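Local coordinates for xylose isomerase-like TIM barrel domain-containing protein (Thermus thermophilus, PDB 3AYV) that is of unknown function but binds zinc ions in a TIM barrel and may, like its family, act on phosphodiester bonds in DNA, at residues A[1-6]-A[218-223]; A[158-163]-A[181-187]; A[197-203]-A[225-231]. One frame throughout, in Å; residues are numbered along the deposited sequence.

Contact 1 (A[1-6]-A[218-223]); sequences MDVRLA and RTMVLE. With ZN (zinc ion), chain F.
Asp2 takes a hydrogen bond from Thr219, with OG1 of Thr219 2.8 Å from OD2 of Asp2 and reaching it from above the carboxylate plane. With CG anti to its amide nitrogen (chi1 -178°), Asp2 also presents this carboxylate to Arg4, which grips it side-on: NE points straight at OD1 of Asp2 (2.9 Å, 176°), while NH2 uses the syn lone pair of OD2. This two-point grip fixes the rotation of the guanidinium, with CG2 of Thr219 resting on one of its faces, 3.4 Å from NE of Arg4. Asp91 also forms a salt bridge with NH2 and probably shares in balancing the arginine charge. The parallel backbones bond through Arg4 N to Met220 O (2.8 Å) and Leu222 N to Arg4 O (2.7 Å), among others. On the face of Val3, Met220 and Leu222 the packing is apolar: CG2 of Val3 meets the Met220 methyl CE at 4.0 Å, and CG1 of Val3 packs against CG of Leu222. Ala6 CB touches CG of Glu223, whose OE2 binds the zinc ion at 2.4 Å. Strands 3-8 and 219-222 make the first-to-last closure of a TIM barrel, with a metal ligand at the C-terminal end of the last strand.

Contact 2 (A[158-163]-A[181-187]); sequences GFCFDA and LAPEHLH. With ZN (zinc ion), chain F.
Asp162 and His187 place two zinc ligands side by side at the C-terminal ends of neighbouring parallel strands, the usual site of metal centres in xylose isomerase-like TIM barrels. OD2 of Asp162 lies 2.1 Å from the zinc ion and ND1 of His187 2.4 Å from it; carboxylate and imidazole planes stand 83° apart, and OD2 comes in at the ring edge. Two residues before Asp162, Cys160 SG sits over the centre of one face of the His187 ring, 3.4 Å from the centroid. SG is put there by a chi1 of 172°, anti to the backbone N. Glu27 holds NE2 of His187 as a second-shell partner, and OD1 of Asp162 caps His165 N at the start of helix 163-169. The backbone bonds include Phe161 N to His185 O (3.1 Å) and His187 N to Phe161 O (2.9 Å). On the side away from Cys160, Leu181 CD1 stands over the Phe159 ring, 3.9 Å from its centroid and 11° off the normal, and Pro183 CB comes within 3.6 Å of CD2 of Phe159. A serine in place of Phe159 would probably leave Leu181 CD1 without a ring face to lie on and open a gap beside Pro183. Pro183 also packs on CB of Phe161, whose ring meets that of Trp178. Strand 158-162 bonds on its other side to strand 132-136, and strand 185-188 to strand 219-222, while helices 163-169 and 176-179 lie in the connection between the two paired strands.

Contact 3 (A[197-203]-A[225-231]); sequences RHWNLGR and REDPEAS. With ZN (zinc ion), chain G.
His198 turns its CG anti to the carbonyl carbon (chi1 -72°), and Arg225 bends at chi3 (-85°), which lays the guanidinium flat on the imidazole. Their planes are 13° apart and their centres 3.9 Å, with NH1 of Arg225 over the ring towards its rim. Through NE2 of His198 (2.4 Å) that ring binds a zinc ion shared with Asp196 and His165, so the arginine may steady a metal ligand. Arg225 N also donates to His198 O (3.0 Å). Beside this stack, OE2 of Glu226 serves two donors: Asn200 N reaches its anti lone pair at 2.9 Å, almost straight, and Arg203 NH1 its syn lone pair at 3.1 Å. The same NH1 forms a salt bridge with OE1 of Glu226, though its hydrogen bond there is weak, and NH2 of Arg203 lies over the centre of one Trp199 ring face. OG of Ser231 accepts from Leu201 N (2.9 Å), inside the type II turn from Asn200 to Arg203. The loop between strands 185-188 and 219-222 is thus fastened to the lead-in and first turn of helix 229-240, where Asp227 OD2 caps Glu229 N, Asp227 OD1 forms a salt bridge with Arg18, and Pro228 rests against Leu222.

Contacts 1 and 2 are neighbours in the barrel wall, sharing the pairing of strands 185-188 and 219-222: Val221 N lies 2.8 Å from Leu186 O, a probable hydrogen bond. Both feed one zinc ion, where OE2 of Glu223 comes within 3.0 Å of ND1 of His187 and Asp162 and Glu136 complete the protein ligands. Contact 3 lies farther from the barrel core, about 12 Å from contact 1 between centres, and joins it where Leu222 CD2 packs 3.8 Å from Ser231 CB. Contacts 2 and 3, about 19 Å apart between centres, do not touch, yet one water is bound both to this zinc ion and to the one held by His198.

Contact 1 (A[1-6]-A[218-223])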
loop_
_atom_site.group_PDB
_atom_site.type_symbol
_atom_site.label_atom_id
_atom_site.label_comp_id
_atom_site.label_asym_id
_atom_site.label_seq_id
_atom_site.Cartn_x
_atom_site.Cartn_y
_atom_site.Cartn_z
ATOM N N MET A 1 6.757 4.060 -17.586
ATOM C CA MET A 1 6.397 3.381 -16.304
ATOM C C MET A 1 5.939 4.408 -15.275
ATOM O O MET A 1 6.503 5.509 -15.181
ATOM C CB MET A 1 7.599 2.594 -15.755
ATOM C CG MET A 1 7.903 1.302 -16.515
ATOM S SD MET A 1 9.280 0.381 -15.828
ATOM C CE MET A 1 10.628 1.542 -16.126
ATOM N N ASP A 2 4.924 4.026 -14.501
ATOM C CA ASP A 2 4.395 4.830 -13.415
ATOM C C ASP A 2 5.097 4.359 -12.132
ATOM O O ASP A 2 4.684 3.365 -11.535
ATOM C CB ASP A 2 2.875 4.615 -13.313
ATOM C CG ASP A 2 2.219 5.455 -12.224
ATOM O OD1 ASP A 2 2.914 6.181 -11.474
ATOM O OD2 ASP A 2 0.966 5.378 -12.121
ATOM N N VAL A 3 6.167 5.058 -11.761
ATOM C CA VAL A 3 6.997 4.673 -10.617
ATOM C C VAL A 3 6.944 5.800 -9.624
ATOM O O VAL A 3 7.169 6.961 -9.976
ATOM C CB VAL A 3 8.478 4.354 -11.005
ATOM C CG1 VAL A 3 9.213 3.743 -9.816
ATOM C CG2 VAL A 3 8.533 3.383 -12.168
ATOM N N ARG A 4 6.624 5.458 -8.377
ATOM C CA ARG A 4 6.354 6.443 -7.363
ATOM C C ARG A 4 7.244 6.150 -6.165
ATOM O O ARG A 4 7.631 4.994 -5.948
ATOM C CB ARG A 4 4.890 6.378 -6.925
ATOM C CG ARG A 4 3.911 6.350 -8.084
ATOM C CD ARG A 4 2.550 6.840 -7.728
ATOM N NE ARG A 4 1.662 6.743 -8.899
ATOM C CZ ARG A 4 0.337 6.846 -8.839
ATOM N NH1 ARG A 4 -0.272 7.043 -7.670
ATOM N NH2 ARG A 4 -0.386 6.738 -9.944
ATOM N N LEU A 5 7.576 7.193 -5.411
ATOM C CA LEU A 5 8.304 7.034 -4.146
ATOM C C LEU A 5 7.389 7.139 -2.928
ATOM O O LEU A 5 6.645 8.108 -2.785
ATOM C CB LEU A 5 9.427 8.077 -4.032
ATOM C CG LEU A 5 10.285 7.960 -2.771
ATOM C CD1 LEU A 5 11.097 6.667 -2.745
ATOM C CD2 LEU A 5 11.201 9.181 -2.659
ATOM N N ALA A 6 7.465 6.145 -2.049
ATOM C CA ALA A 6 6.796 6.195 -0.742
ATOM C C ALA A 6 7.572 7.074 0.222
ATOM O O ALA A 6 8.772 6.922 0.351
ATOM C CB ALA A 6 6.665 4.772 -0.150
ATOM N N ARG A 218 1.950 -1.498 -14.615
ATOM C CA ARG A 218 1.149 -1.154 -13.435
ATOM C C ARG A 218 1.845 -0.084 -12.597
ATOM O O ARG A 218 3.055 0.151 -12.737
ATOM C CB ARG A 218 0.946 -2.393 -12.550
ATOM C CG ARG A 218 -0.335 -3.201 -12.799
ATOM C CD ARG A 218 -0.273 -4.035 -14.047
ATOM N NE ARG A 218 -1.068 -5.258 -13.932
ATOM C CZ ARG A 218 -0.906 -6.322 -14.704
ATOM N NH1 ARG A 218 0.018 -6.313 -15.669
ATOM N NH2 ARG A 218 -1.666 -7.396 -14.527
ATOM N N THR A 219 1.088 0.558 -11.717
ATOM C CA THR A 219 1.674 1.533 -10.814
ATOM C C THR A 219 2.582 0.782 -9.846
ATOM O O THR A 219 2.183 -0.247 -9.284
ATOM C CB THR A 219 0.617 2.349 -10.079
ATOM O OG1 THR A 219 -0.203 3.031 -11.043
ATOM C CG2 THR A 219 1.279 3.393 -9.172
ATOM N N MET A 220 3.810 1.288 -9.702
ATOM C CA MET A 220 4.807 0.701 -8.828
ATOM C C MET A 220 5.296 1.744 -7.834
ATOM O O MET A 220 5.630 2.875 -8.216
ATOM C CB MET A 220 5.952 0.140 -9.651
ATOM C CG MET A 220 5.582 -1.135 -10.394
ATOM S SD MET A 220 6.840 -1.527 -11.596
ATOM C CE MET A 220 6.652 -0.129 -12.719
ATOM N N VAL A 221 5.298 1.371 -6.552
ATOM C CA VAL A 221 5.677 2.279 -5.494
ATOM C C VAL A 221 6.967 1.737 -4.885
ATOM O O VAL A 221 7.024 0.590 -4.468
ATOM C CB VAL A 221 4.611 2.355 -4.358
ATOM C CG1 VAL A 221 5.118 3.293 -3.237
ATOM C CG2 VAL A 221 3.292 2.870 -4.897
ATOM N N LEU A 222 8.003 2.552 -4.878
ATOM C CA LEU A 222 9.251 2.168 -4.247
ATOM C C LEU A 222 9.134 2.457 -2.754
ATOM O O LEU A 222 9.180 3.603 -2.314
ATOM C CB LEU A 222 10.440 2.917 -4.866
ATOM C CG LEU A 222 10.595 2.676 -6.372
ATOM C CD1 LEU A 222 11.756 3.512 -6.909
ATOM C CD2 LEU A 222 10.832 1.187 -6.653
ATOM N N GLU A 223 8.956 1.389 -1.991
ATOM C CA GLU A 223 8.836 1.464 -0.551
ATOM C C GLU A 223 10.212 1.173 0.024
ATOM O O GLU A 223 10.468 0.105 0.573
ATOM C CB GLU A 223 7.817 0.444 -0.107
ATOM C CG GLU A 223 6.436 0.978 -0.420
ATOM C CD GLU A 223 5.480 0.619 0.615
ATOM O OE1 GLU A 223 4.730 1.516 1.106
ATOM O OE2 GLU A 223 5.495 -0.592 0.922
HETATM ZN ZN ZN F . 3.842 -2.323 1.378
HETATM O O HOH W 1 3.968 1.410 -14.944
HETATM O O HOH W 2 3.358 -0.201 2.661
HETATM O O HOH W 3 5.509 -1.874 3.074
#

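Contact 2 (A[158-163]-A[181-187])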
loop_
_atom_site.group_PDB
_atom_site.type_symbol
_atom_site.label_atom_id
_atom_site.label_comp_id
_atom_site.label_asym_id
_atom_site.label_seq_id
_atom_site.Cartn_x
_atom_site.Cartn_y
_atom_site.Cartn_z
ATOM N N GLY A 158 -9.566 -2.783 -4.998
ATOM C CA GLY A 158 -8.427 -3.365 -5.693
ATOM C C GLY A 158 -7.444 -3.972 -4.695
ATOM O O GLY A 158 -7.644 -3.866 -3.480
ATOM N N PHE A 159 -6.378 -4.569 -5.233
ATOM C CA PHE A 159 -5.343 -5.246 -4.461
ATOM C C PHE A 159 -3.961 -4.629 -4.742
ATOM O O PHE A 159 -3.611 -4.357 -5.900
ATOM C CB PHE A 159 -5.349 -6.743 -4.797
ATOM C CG PHE A 159 -4.234 -7.523 -4.125
ATOM C CD1 PHE A 159 -4.088 -7.495 -2.735
ATOM C CD2 PHE A 159 -3.322 -8.267 -4.887
ATOM C CE1 PHE A 159 -3.038 -8.190 -2.097
ATOM C CE2 PHE A 159 -2.292 -8.991 -4.262
ATOM C CZ PHE A 159 -2.149 -8.945 -2.862
ATOM N N CYS A 160 -3.210 -4.368 -3.672
ATOM C CA CYS A 160 -1.827 -3.924 -3.756
ATOM C C CYS A 160 -0.949 -5.061 -3.221
ATOM O O CYS A 160 -1.103 -5.469 -2.064
ATOM C CB CYS A 160 -1.634 -2.655 -2.906
ATOM S SG CYS A 160 0.133 -2.169 -2.790
ATOM N N PHE A 161 -0.033 -5.569 -4.045
ATOM C CA PHE A 161 0.829 -6.666 -3.632
ATOM C C PHE A 161 2.161 -6.130 -3.132
ATOM O O PHE A 161 2.874 -5.415 -3.852
ATOM C CB PHE A 161 1.084 -7.647 -4.790
ATOM C CG PHE A 161 2.055 -8.780 -4.464
ATOM C CD1 PHE A 161 1.953 -9.514 -3.281
ATOM C CD2 PHE A 161 3.082 -9.106 -5.363
ATOM C CE1 PHE A 161 2.850 -10.551 -3.015
ATOM C CE2 PHE A 161 3.959 -10.148 -5.122
ATOM C CZ PHE A 161 3.853 -10.877 -3.934
ATOM N N ASP A 162 2.497 -6.535 -1.910
ATOM C CA ASP A 162 3.790 -6.292 -1.332
ATOM C C ASP A 162 4.492 -7.617 -1.148
ATOM O O ASP A 162 4.142 -8.376 -0.244
ATOM C CB ASP A 162 3.627 -5.597 0.021
ATOM C CG ASP A 162 4.965 -5.143 0.597
ATOM O OD1 ASP A 162 5.896 -5.952 0.746
ATOM O OD2 ASP A 162 5.099 -3.958 0.882
ATOM N N ALA A 163 5.482 -7.905 -1.992
ATOM C CA ALA A 163 6.123 -9.232 -1.994
ATOM C C ALA A 163 6.923 -9.520 -0.723
ATOM O O ALA A 163 6.986 -10.663 -0.279
ATOM C CB ALA A 163 7.016 -9.416 -3.255
ATOM N N LEU A 181 -4.144 -12.766 -7.548
ATOM C CA LEU A 181 -5.210 -11.842 -7.124
ATOM C C LEU A 181 -5.274 -10.625 -8.033
ATOM O O LEU A 181 -6.079 -9.722 -7.831
ATOM C CB LEU A 181 -4.985 -11.379 -5.680
ATOM C CG LEU A 181 -5.145 -12.402 -4.553
ATOM C CD1 LEU A 181 -4.866 -11.724 -3.201
ATOM C CD2 LEU A 181 -6.545 -13.000 -4.542
ATOM N N ALA A 182 -4.354 -10.571 -8.992
ATOM C CA ALA A 182 -4.365 -9.521 -10.006
ATOM C C ALA A 182 -4.106 -8.117 -9.420
ATOM O O ALA A 182 -4.894 -7.187 -9.608
ATOM C CB ALA A 182 -5.686 -9.595 -10.869
ATOM N N PRO A 183 -2.960 -7.943 -8.723
ATOM C CA PRO A 183 -2.668 -6.613 -8.176
ATOM C C PRO A 183 -2.594 -5.531 -9.249
ATOM O O PRO A 183 -1.916 -5.717 -10.277
ATOM C CB PRO A 183 -1.282 -6.787 -7.511
ATOM C CG PRO A 183 -0.672 -7.982 -8.177
ATOM C CD PRO A 183 -1.847 -8.897 -8.529
ATOM N N GLU A 184 -3.252 -4.410 -9.007
ATOM C CA GLU A 184 -3.144 -3.294 -9.914
ATOM C C GLU A 184 -2.069 -2.309 -9.469
ATOM O O GLU A 184 -1.777 -1.348 -10.179
ATOM C CB GLU A 184 -4.511 -2.622 -10.131
ATOM C CG GLU A 184 -5.068 -1.869 -8.939
ATOM C CD GLU A 184 -6.562 -1.638 -9.051
ATOM O OE1 GLU A 184 -6.953 -0.461 -9.082
ATOM O OE2 GLU A 184 -7.332 -2.626 -9.088
ATOM N N HIS A 185 -1.452 -2.595 -8.312
ATOM C CA HIS A 185 -0.586 -1.651 -7.611
ATOM C C HIS A 185 0.443 -2.529 -6.939
ATOM O O HIS A 185 0.095 -3.552 -6.330
ATOM C CB HIS A 185 -1.405 -0.924 -6.544
ATOM C CG HIS A 185 -0.947 0.459 -6.232
ATOM N ND1 HIS A 185 -0.344 0.789 -5.036
ATOM C CD2 HIS A 185 -1.052 1.613 -6.929
ATOM C CE1 HIS A 185 -0.101 2.088 -5.008
ATOM N NE2 HIS A 185 -0.507 2.607 -6.157
ATOM N N LEU A 186 1.717 -2.180 -7.083
ATOM C CA LEU A 186 2.762 -2.995 -6.471
ATOM C C LEU A 186 3.612 -2.177 -5.543
ATOM O O LEU A 186 4.001 -1.047 -5.873
ATOM C CB LEU A 186 3.630 -3.707 -7.522
ATOM C CG LEU A 186 2.851 -4.890 -8.105
ATOM C CD1 LEU A 186 2.216 -4.488 -9.427
ATOM C CD2 LEU A 186 3.689 -6.179 -8.211
ATOM N N HIS A 187 3.848 -2.734 -4.358
ATOM C CA HIS A 187 4.775 -2.150 -3.403
ATOM C C HIS A 187 6.087 -2.890 -3.541
ATOM O O HIS A 187 6.156 -4.096 -3.299
ATOM C CB HIS A 187 4.216 -2.267 -1.986
ATOM C CG HIS A 187 3.283 -1.158 -1.620
ATOM N ND1 HIS A 187 2.773 -1.009 -0.351
ATOM C CD2 HIS A 187 2.791 -0.122 -2.344
ATOM C CE1 HIS A 187 1.972 0.043 -0.315
ATOM N NE2 HIS A 187 1.976 0.608 -1.508
HETATM ZN ZN ZN F . 3.842 -2.323 1.378
HETATM O O HOH W 4 -6.333 -4.979 -8.046
HETATM O O HOH W 5 5.656 -6.434 -4.425
HETATM O O HOH W 2 3.358 -0.201 2.661
HETATM O O HOH W 3 5.509 -1.874 3.074
#

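Contact 3 (A[197-203]-A[225-231])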
loop_
_atom_site.group_PDB
_atom_site.type_symbol
_atom_site.label_atom_id
_atom_site.label_comp_id
_atom_site.label_asym_id
_atom_site.label_seq_id
_atom_site.Cartn_x
_atom_site.Cartn_y
_atom_site.Cartn_z
ATOM N N ARG A 197 12.818 -5.229 5.293
ATOM C CA ARG A 197 13.972 -4.323 5.249
ATOM C C ARG A 197 13.753 -3.036 4.508
ATOM O O ARG A 197 14.398 -2.017 4.834
ATOM C CB ARG A 197 15.188 -5.045 4.643
ATOM C CG ARG A 197 15.663 -6.209 5.478
ATOM C CD ARG A 197 16.306 -5.682 6.748
ATOM N NE ARG A 197 17.045 -6.736 7.411
ATOM C CZ ARG A 197 17.854 -6.535 8.452
ATOM N NH1 ARG A 197 18.015 -5.327 8.959
ATOM N NH2 ARG A 197 18.492 -7.558 8.969
ATOM N N HIS A 198 12.842 -3.058 3.535
ATOM C CA HIS A 198 12.641 -1.897 2.665
ATOM C C HIS A 198 13.953 -1.499 1.968
ATOM O O HIS A 198 14.264 -0.318 1.846
ATOM C CB HIS A 198 11.998 -0.713 3.426
ATOM C CG HIS A 198 10.552 -0.927 3.750
ATOM N ND1 HIS A 198 9.600 0.059 3.602
ATOM C CD2 HIS A 198 9.884 -2.036 4.154
ATOM C CE1 HIS A 198 8.414 -0.421 3.932
ATOM N NE2 HIS A 198 8.561 -1.686 4.283
ATOM N N TRP A 199 14.709 -2.505 1.531
ATOM C CA TRP A 199 15.939 -2.252 0.785
ATOM C C TRP A 199 15.608 -2.023 -0.685
ATOM O O TRP A 199 14.524 -2.395 -1.154
ATOM C CB TRP A 199 16.871 -3.446 0.869
ATOM C CG TRP A 199 17.542 -3.692 2.208
ATOM C CD1 TRP A 199 17.734 -2.795 3.235
ATOM C CD2 TRP A 199 18.168 -4.912 2.616
ATOM N NE1 TRP A 199 18.429 -3.407 4.267
ATOM C CE2 TRP A 199 18.702 -4.703 3.910
ATOM C CE3 TRP A 199 18.315 -6.172 2.021
ATOM C CZ2 TRP A 199 19.386 -5.715 4.608
ATOM C CZ3 TRP A 199 18.984 -7.180 2.723
ATOM C CH2 TRP A 199 19.507 -6.941 3.997
ATOM N N ASN A 200 16.547 -1.419 -1.408
ATOM C CA ASN A 200 16.462 -1.341 -2.874
ATOM C C ASN A 200 16.329 -2.687 -3.572
ATOM O O ASN A 200 16.855 -3.705 -3.113
ATOM C CB ASN A 200 17.716 -0.638 -3.437
ATOM C CG ASN A 200 17.622 0.866 -3.349
ATOM O OD1 ASN A 200 18.485 1.526 -2.769
ATOM N ND2 ASN A 200 16.585 1.419 -3.922
ATOM N N LEU A 201 15.631 -2.685 -4.705
ATOM C CA LEU A 201 15.548 -3.871 -5.565
ATOM C C LEU A 201 16.968 -4.323 -5.885
ATOM O O LEU A 201 17.838 -3.478 -6.062
ATOM C CB LEU A 201 14.812 -3.522 -6.858
ATOM C CG LEU A 201 13.385 -2.988 -6.697
ATOM C CD1 LEU A 201 12.740 -2.751 -8.088
ATOM C CD2 LEU A 201 12.561 -3.973 -5.849
ATOM N N GLY A 202 17.196 -5.628 -5.907
ATOM C CA GLY A 202 18.519 -6.192 -6.218
ATOM C C GLY A 202 19.356 -6.497 -4.978
ATOM O O GLY A 202 20.364 -7.204 -5.073
ATOM N N ARG A 203 18.930 -6.007 -3.814
ATOM C CA ARG A 203 19.738 -6.108 -2.586
ATOM C C ARG A 203 19.429 -7.340 -1.733
ATOM O O ARG A 203 20.176 -7.656 -0.802
ATOM C CB ARG A 203 19.621 -4.838 -1.737
ATOM C CG ARG A 203 20.264 -3.570 -2.337
ATOM C CD ARG A 203 20.770 -2.627 -1.215
ATOM N NE ARG A 203 21.344 -3.429 -0.142
ATOM C CZ ARG A 203 21.326 -3.152 1.163
ATOM N NH1 ARG A 203 20.777 -2.048 1.645
ATOM N NH2 ARG A 203 21.873 -4.014 1.991
ATOM N N ARG A 225 13.769 2.624 2.018
ATOM C CA ARG A 225 14.168 3.562 3.051
ATOM C C ARG A 225 15.490 4.251 2.773
ATOM O O ARG A 225 15.808 5.269 3.387
ATOM C CB ARG A 225 14.063 2.925 4.443
ATOM C CG ARG A 225 12.587 2.865 4.881
ATOM C CD ARG A 225 12.405 2.707 6.391
ATOM N NE ARG A 225 12.467 1.306 6.800
ATOM C CZ ARG A 225 11.405 0.506 6.934
ATOM N NH1 ARG A 225 10.173 0.958 6.704
ATOM N NH2 ARG A 225 11.579 -0.758 7.311
ATOM N N GLU A 226 16.232 3.733 1.799
ATOM C CA GLU A 226 17.498 4.333 1.370
ATOM C C GLU A 226 17.244 5.101 0.071
ATOM O O GLU A 226 16.121 5.085 -0.436
ATOM C CB GLU A 226 18.551 3.234 1.172
ATOM C CG GLU A 226 18.057 1.934 0.463
ATOM C CD GLU A 226 18.989 0.716 0.671
ATOM O OE1 GLU A 226 19.915 0.808 1.510
ATOM O OE2 GLU A 226 18.808 -0.336 0.014
ATOM N N ASP A 227 18.270 5.754 -0.487
ATOM C CA ASP A 227 18.103 6.397 -1.780
ATOM C C ASP A 227 17.544 5.427 -2.815
ATOM O O ASP A 227 18.112 4.370 -3.028
ATOM C CB ASP A 227 19.415 6.955 -2.326
ATOM C CG ASP A 227 19.175 7.833 -3.539
ATOM O OD1 ASP A 227 18.829 9.031 -3.355
ATOM O OD2 ASP A 227 19.260 7.307 -4.668
ATOM N N PRO A 228 16.452 5.808 -3.490
ATOM C CA PRO A 228 15.783 4.870 -4.393
ATOM C C PRO A 228 16.375 4.751 -5.796
ATOM O O PRO A 228 15.873 3.952 -6.595
ATOM C CB PRO A 228 14.355 5.422 -4.467
ATOM C CG PRO A 228 14.511 6.912 -4.256
ATOM C CD PRO A 228 15.770 7.116 -3.435
ATOM N N GLU A 229 17.434 5.497 -6.116
ATOM C CA GLU A 229 17.942 5.414 -7.494
ATOM C C GLU A 229 18.254 3.995 -7.949
ATOM O O GLU A 229 17.902 3.625 -9.074
ATOM C CB GLU A 229 19.143 6.322 -7.766
ATOM C CG GLU A 229 19.362 6.476 -9.268
ATOM C CD GLU A 229 20.574 7.272 -9.622
ATOM O OE1 GLU A 229 20.827 8.299 -8.967
ATOM O OE2 GLU A 229 21.269 6.863 -10.577
ATOM N N ALA A 230 18.911 3.198 -7.110
ATOM C CA ALA A 230 19.255 1.835 -7.517
ATOM C C ALA A 230 18.024 1.005 -7.927
ATOM O O ALA A 230 18.114 0.154 -8.811
ATOM C CB ALA A 230 20.039 1.115 -6.424
ATOM N N SER A 231 16.880 1.247 -7.286
ATOM C CA SER A 231 15.653 0.520 -7.666
ATOM C C SER A 231 15.107 0.986 -9.013
ATOM O O SER A 231 14.654 0.170 -9.817
ATOM C CB SER A 231 14.556 0.642 -6.598
ATOM O OG SER A 231 14.996 0.055 -5.394
HETATM ZN ZN ZN G . 6.671 -3.071 4.479
HETATM O O HOH W 3 5.509 -1.874 3.074
HETATM O O HOH W 6 7.599 -4.011 2.493
HETATM O O HOH W 7 5.854 -2.125 6.271
#